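Local atomic coordinates of ecdysteroid-phosphate phosphatase (Bombyx mori, PDB entry 3C7T), a protein that removes phosphate from inactive ecdysteroid phosphates such as ecdysone 22-phosphate to release the active steroid, and also has protein tyrosine phosphatase activity. Residues W6-R11 against C228-M233; I82-A87 against G185-I190. One frame throughout, in Å; residues are numbered along the deposited sequence.

Contact 1: residues W6-R11 against C228-M233; sequences WVFALR and CALGAM. With WO4 (tungstate(VI)ion), chain E.
Gly231 N donates to Ala9 O at 2.8 Å, a nearly straight bond (177°) in the carbonyl plane, and Ala9 N returns one to Gly231 O, tilted from that carbonyl's plane. The two strands run antiparallel in the central sheet of the phosphoglycerate mutase-like (histidine phosphatase) domain of the protein, with Val7–Met233 and Ala9–Gly231 as hydrogen-bonded pairs and Phe8–Ala232 and Leu10–Leu230 as non-hydrogen-bonded pairs; Arg11 N to Ala229 O carries the pairing one bond further. Phe8, Leu10, Leu230 and Ala232 share a face. There the methyl of Ala232 meets Phe8 CD1 at 3.9 Å and also lies at the edge of the Trp6 indole, by CZ3, while Leu230 CD1 reaches Phe8 CB at 4.0 Å. Leu10 swings CG anti to its own N (chi1 180°), which brings CD1 against Cys228 O and to 4.0 Å from Cys228 CB. Past the paired residues, Arg11 extends away from the partner strand to the bound tungstate: NE gives a hydrogen bond to WO4 O1 at 2.7 Å and NH2 one to WO4 O3 at 3.1 Å. Two donors from one guanidinium edge thus hold its plane in line with an oxyanion that probably mimics the substrate phosphate. His192, Ala193 (through its backbone N), Lys224, Arg15 and Arg92 also hydrogen-bond the anion. Strand 5-11 is paired on its other edge with strand 187-191; Val7 and Met233 pack on helix 193-204, whereas Phe8, Leu10 and Cys228 face helix 62-77.

Contact 2: residues I82-A87 against G185-I190; sequences IKHVYA and GNVIFI
Strands 84-87 and 187-190 run parallel, 13° apart and 4.7 Å at closest approach, inside the mixed sheet, flanked by helices, of the histidine phosphatase fold. Their regular bonds pass from Ile188 N to His84 O, from Tyr86 N to Ile188 O and from Ile190 N to Tyr86 O, the last at 2.8 Å. Where the pairing begins, Asn186 O is gripped by two backbone donors, Lys83 N and His84 N, each at 3.1 Å, and His84 ND1 adds a weak third bond. With CG of His84 anti to its carbonyl carbon (chi1 -51°), the imidazole lies against the residues leading into the other strand, with Gly185 N at its edge and Lys83 CG over one face; NE2 is hydrogen-bonded to Asp183. A leucine at His84 would probably leave the Asp183 carboxylate without this donor and Asn186 O without its weak third bond. On the same face Tyr86 and Phe189 lie side by side, their ring planes 42° apart, and Phe189 CD1 touches Tyr86 CB at 3.8 Å. Val187 CG1 comes obliquely to Tyr86 CE1, and it also sits over one face of the Phe189 ring. Met173 and Ala176 of helix 162-179 cover this aromatic side. Across the sheet, Val85, Ala87, Ile188 and Ile190 form an aliphatic layer, joined by Ile82; Ile82, Ile188 and Ile190 pack against helix 91-104. In this layer the CG2 methyl of Ile188, which stands between the backbone N and the carbonyl carbon of its own residue, touches two neighbouring methyls, Val85 CG2 at 3.7 Å and Ile82 CG2 at 3.8 Å.

Contacts 1 and 2 belong to one mixed sheet, their centres 10 Å apart, and meet where strands 5-11 and 187-191 lie side by side. Phe8 N approaches Val187 O at 2.8 Å, probably as a hydrogen bond, and Trp6 N does the same with Asn186 OD1. Packing follows on both faces: Val7 CG1 lies 3.7 Å from Phe189 CE2 on one, Phe8 CB 3.7 Å from Ile188 CG1 on the other. Contact 2 is nested within the loop that contact 1 closes. The C-terminal ends of segments 6-11 and 185-190 lie near the active site: the side chain of Arg11 is about 4 Å from that of His12, the phosphohistidine nucleophile, whereas the side chain of Ile190 is about 6 Å from that of His12 and about 10 Å from the tungstate.

Contact 1: residues W6-R11 against C228-M233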
loop_
_atom_site.group_PDB
_atom_site.type_symbol
_atom_site.label_atom_id
_atom_site.label_comp_id
_atom_site.label_asym_id
_atom_site.label_seq_id
_atom_site.Cartn_x
_atom_site.Cartn_y
_atom_site.Cartn_z
ATOM N N TRP A 6 12.109 2.271 25.202
ATOM C CA TRP A 6 11.185 2.948 24.269
ATOM C C TRP A 6 9.716 2.707 24.620
ATOM O O TRP A 6 9.310 1.601 24.962
ATOM C CB TRP A 6 11.360 2.440 22.839
ATOM C CG TRP A 6 12.660 2.686 22.152
ATOM C CD1 TRP A 6 13.723 1.836 22.081
ATOM C CD2 TRP A 6 13.005 3.830 21.372
ATOM N NE1 TRP A 6 14.732 2.396 21.321
ATOM C CE2 TRP A 6 14.312 3.620 20.872
ATOM C CE3 TRP A 6 12.341 5.026 21.053
ATOM C CZ2 TRP A 6 14.968 4.564 20.066
ATOM C CZ3 TRP A 6 12.990 5.958 20.246
ATOM C CH2 TRP A 6 14.294 5.722 19.769
ATOM N N VAL A 7 8.912 3.752 24.500
ATOM C CA VAL A 7 7.462 3.589 24.514
ATOM C C VAL A 7 6.935 4.276 23.243
ATOM O O VAL A 7 7.273 5.436 22.957
ATOM C CB VAL A 7 6.815 4.165 25.793
ATOM C CG1 VAL A 7 5.304 4.089 25.712
ATOM C CG2 VAL A 7 7.326 3.410 27.044
ATOM N N PHE A 8 6.132 3.531 22.484
ATOM C CA PHE A 8 5.644 4.001 21.186
ATOM C C PHE A 8 4.144 4.114 21.195
ATOM O O PHE A 8 3.470 3.421 21.959
ATOM C CB PHE A 8 6.040 3.004 20.091
ATOM C CG PHE A 8 7.513 2.865 19.908
ATOM C CD1 PHE A 8 8.272 3.934 19.450
ATOM C CD2 PHE A 8 8.139 1.660 20.172
ATOM C CE1 PHE A 8 9.633 3.796 19.253
ATOM C CE2 PHE A 8 9.515 1.514 19.981
ATOM C CZ PHE A 8 10.254 2.578 19.527
ATOM N N ALA A 9 3.612 4.975 20.323
ATOM C CA ALA A 9 2.164 5.058 20.134
ATOM C C ALA A 9 1.950 5.113 18.631
ATOM O O ALA A 9 2.669 5.825 17.909
ATOM C CB ALA A 9 1.583 6.288 20.775
ATOM N N LEU A 10 1.002 4.318 18.171
ATOM C CA LEU A 10 0.780 4.157 16.732
ATOM C C LEU A 10 -0.705 4.285 16.399
ATOM O O LEU A 10 -1.528 3.567 16.975
ATOM C CB LEU A 10 1.311 2.783 16.318
ATOM C CG LEU A 10 1.223 2.307 14.864
ATOM C CD1 LEU A 10 2.138 3.151 13.955
ATOM C CD2 LEU A 10 1.622 0.878 14.762
ATOM N N ARG A 11 -1.064 5.178 15.471
ATOM C CA ARG A 11 -2.452 5.192 14.959
ATOM C C ARG A 11 -2.687 3.971 14.038
ATOM O O ARG A 11 -1.762 3.490 13.357
ATOM C CB ARG A 11 -2.757 6.499 14.188
ATOM C CG ARG A 11 -4.233 6.673 13.864
ATOM C CD ARG A 11 -4.484 7.884 12.969
ATOM N NE ARG A 11 -5.866 7.918 12.542
ATOM C CZ ARG A 11 -6.282 8.483 11.402
ATOM N NH1 ARG A 11 -5.426 9.058 10.554
ATOM N NH2 ARG A 11 -7.557 8.439 11.075
ATOM N N CYS A 228 -1.182 5.210 10.688
ATOM C CA CYS A 228 0.080 4.654 11.207
ATOM C C CYS A 228 1.146 5.724 11.548
ATOM O O CYS A 228 2.320 5.438 11.523
ATOM C CB CYS A 228 0.633 3.582 10.259
ATOM S SG CYS A 228 -0.383 2.060 10.259
ATOM N N ALA A 229 0.713 6.939 11.889
ATOM C CA ALA A 229 1.605 7.920 12.515
ATOM C C ALA A 229 2.200 7.302 13.790
ATOM O O ALA A 229 1.487 6.709 14.598
ATOM C CB ALA A 229 0.884 9.172 12.844
ATOM N N LEU A 230 3.509 7.452 13.934
ATOM C CA LEU A 230 4.245 6.839 15.024
ATOM C C LEU A 230 4.843 7.920 15.909
ATOM O O LEU A 230 5.547 8.828 15.445
ATOM C CB LEU A 230 5.360 5.933 14.473
ATOM C CG LEU A 230 6.223 5.204 15.499
ATOM C CD1 LEU A 230 5.470 4.108 16.269
ATOM C CD2 LEU A 230 7.470 4.611 14.833
ATOM N N GLY A 231 4.521 7.819 17.193
ATOM C CA GLY A 231 5.087 8.697 18.198
ATOM C C GLY A 231 6.013 7.902 19.088
ATOM O O GLY A 231 5.796 6.688 19.306
ATOM N N ALA A 232 7.047 8.582 19.602
ATOM C CA ALA A 232 8.063 7.947 20.453
ATOM C C ALA A 232 8.453 8.736 21.709
ATOM O O ALA A 232 8.607 9.969 21.684
ATOM C CB ALA A 232 9.329 7.647 19.630
ATOM N N MET A 233 8.596 7.988 22.802
ATOM C CA MET A 233 9.205 8.483 24.033
ATOM C C MET A 233 10.281 7.515 24.500
ATOM O O MET A 233 10.200 6.302 24.262
ATOM C CB MET A 233 8.147 8.684 25.107
ATOM C CG MET A 233 7.137 9.752 24.716
ATOM S SD MET A 233 6.021 10.201 26.026
ATOM C CE MET A 233 7.019 11.398 26.917
HETATM W W WO4 E . -9.288 6.794 14.150
HETATM O O1 WO4 E . -7.561 7.504 14.651
HETATM O O2 WO4 E . -10.419 8.262 14.870
HETATM O O3 WO4 E . -9.862 6.765 12.249
HETATM O O4 WO4 E . -9.943 5.241 15.157
#

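Contact 2: residues I82-A87 against G185-I190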
loop_
_atom_site.group_PDB
_atom_site.type_symbol
_atom_site.label_atom_id
_atom_site.label_comp_id
_atom_site.label_asym_id
_atom_site.label_seq_id
_atom_site.Cartn_x
_atom_site.Cartn_y
_atom_site.Cartn_z
ATOM N N ILE A 82 10.332 -5.153 20.411
ATOM C CA ILE A 82 9.161 -4.794 21.198
ATOM C C ILE A 82 8.723 -6.044 21.968
ATOM O O ILE A 82 8.719 -7.166 21.438
ATOM C CB ILE A 82 7.988 -4.178 20.334
ATOM C CG1 ILE A 82 8.297 -2.736 19.922
ATOM C CG2 ILE A 82 6.698 -4.071 21.118
ATOM C CD1 ILE A 82 9.027 -2.618 18.648
ATOM N N LYS A 83 8.372 -5.861 23.228
ATOM C CA LYS A 83 7.961 -7.000 24.021
ATOM C C LYS A 83 6.512 -6.887 24.430
ATOM O O LYS A 83 5.816 -7.898 24.556
ATOM C CB LYS A 83 8.864 -7.103 25.254
ATOM C CG LYS A 83 8.625 -8.333 26.109
ATOM C CD LYS A 83 9.842 -8.611 26.977
ATOM C CE LYS A 83 9.620 -9.809 27.905
ATOM N NZ LYS A 83 9.134 -11.010 27.166
ATOM N N HIS A 84 6.062 -5.653 24.637
ATOM C CA HIS A 84 4.760 -5.410 25.260
ATOM C C HIS A 84 3.892 -4.596 24.307
ATOM O O HIS A 84 4.193 -3.431 24.038
ATOM C CB HIS A 84 4.942 -4.678 26.583
ATOM C CG HIS A 84 5.933 -5.332 27.494
ATOM N ND1 HIS A 84 7.193 -4.817 27.716
ATOM C CD2 HIS A 84 5.862 -6.476 28.216
ATOM C CE1 HIS A 84 7.846 -5.599 28.562
ATOM N NE2 HIS A 84 7.059 -6.613 28.879
ATOM N N VAL A 85 2.838 -5.238 23.808
ATOM C CA VAL A 85 1.993 -4.681 22.749
ATOM C C VAL A 85 0.557 -4.590 23.263
ATOM O O VAL A 85 -0.048 -5.604 23.654
ATOM C CB VAL A 85 2.059 -5.538 21.458
ATOM C CG1 VAL A 85 1.137 -4.984 20.375
ATOM C CG2 VAL A 85 3.496 -5.623 20.935
ATOM N N TYR A 86 0.053 -3.360 23.305
ATOM C CA TYR A 86 -1.311 -3.067 23.772
ATOM C C TYR A 86 -2.091 -2.438 22.622
ATOM O O TYR A 86 -1.573 -1.553 21.940
ATOM C CB TYR A 86 -1.283 -2.115 24.977
ATOM C CG TYR A 86 -0.479 -2.658 26.143
ATOM C CD1 TYR A 86 0.908 -2.516 26.174
ATOM C CD2 TYR A 86 -1.105 -3.327 27.202
ATOM C CE1 TYR A 86 1.658 -3.021 27.247
ATOM C CE2 TYR A 86 -0.365 -3.831 28.288
ATOM C CZ TYR A 86 1.016 -3.676 28.291
ATOM O OH TYR A 86 1.774 -4.164 29.326
ATOM N N ALA A 87 -3.324 -2.895 22.412
ATOM C CA ALA A 87 -4.155 -2.389 21.327
ATOM C C ALA A 87 -5.545 -2.040 21.818
ATOM O O ALA A 87 -6.124 -2.758 22.642
ATOM C CB ALA A 87 -4.242 -3.393 20.213
ATOM N N GLY A 185 11.328 -4.193 29.013
ATOM C CA GLY A 185 11.087 -4.328 27.576
ATOM C C GLY A 185 10.395 -3.101 26.988
ATOM O O GLY A 185 9.750 -2.338 27.719
ATOM N N ASN A 186 10.542 -2.928 25.669
ATOM C CA ASN A 186 9.920 -1.829 24.915
ATOM C C ASN A 186 8.417 -2.037 24.787
ATOM O O ASN A 186 7.940 -3.174 24.759
ATOM C CB ASN A 186 10.598 -1.635 23.538
ATOM C CG ASN A 186 12.070 -1.205 23.657
ATOM O OD1 ASN A 186 12.447 -0.479 24.579
ATOM N ND2 ASN A 186 12.898 -1.651 22.720
ATOM N N VAL A 187 7.674 -0.931 24.745
ATOM C CA VAL A 187 6.209 -0.956 24.784
ATOM C C VAL A 187 5.650 -0.210 23.562
ATOM O O VAL A 187 6.219 0.792 23.136
ATOM C CB VAL A 187 5.680 -0.273 26.050
ATOM C CG1 VAL A 187 4.138 -0.267 26.108
ATOM C CG2 VAL A 187 6.227 -0.950 27.286
ATOM N N ILE A 188 4.538 -0.714 23.032
ATOM C CA ILE A 188 3.766 -0.008 21.992
ATOM C C ILE A 188 2.263 -0.025 22.285
ATOM O O ILE A 188 1.692 -1.061 22.659
ATOM C CB ILE A 188 4.087 -0.487 20.557
ATOM C CG1 ILE A 188 3.457 0.469 19.517
ATOM C CG2 ILE A 188 3.675 -1.944 20.335
ATOM C CD1 ILE A 188 4.022 0.331 18.094
ATOM N N PHE A 189 1.660 1.153 22.160
ATOM C CA PHE A 189 0.212 1.343 22.298
ATOM C C PHE A 189 -0.331 1.603 20.896
ATOM O O PHE A 189 0.074 2.578 20.253
ATOM C CB PHE A 189 -0.091 2.567 23.150
ATOM C CG PHE A 189 0.406 2.464 24.578
ATOM C CD1 PHE A 189 -0.083 1.466 25.425
ATOM C CD2 PHE A 189 1.336 3.379 25.054
ATOM C CE1 PHE A 189 0.361 1.374 26.749
ATOM C CE2 PHE A 189 1.797 3.307 26.388
ATOM C CZ PHE A 189 1.312 2.286 27.219
ATOM N N ILE A 190 -1.204 0.720 20.424
ATOM C CA ILE A 190 -1.711 0.799 19.054
ATOM C C ILE A 190 -3.179 1.143 19.115
ATOM O O ILE A 190 -3.998 0.381 19.653
ATOM C CB ILE A 190 -1.425 -0.487 18.272
ATOM C CG1 ILE A 190 0.099 -0.642 18.160
ATOM C CG2 ILE A 190 -2.119 -0.436 16.882
ATOM C CD1 ILE A 190 0.601 -2.009 17.721
#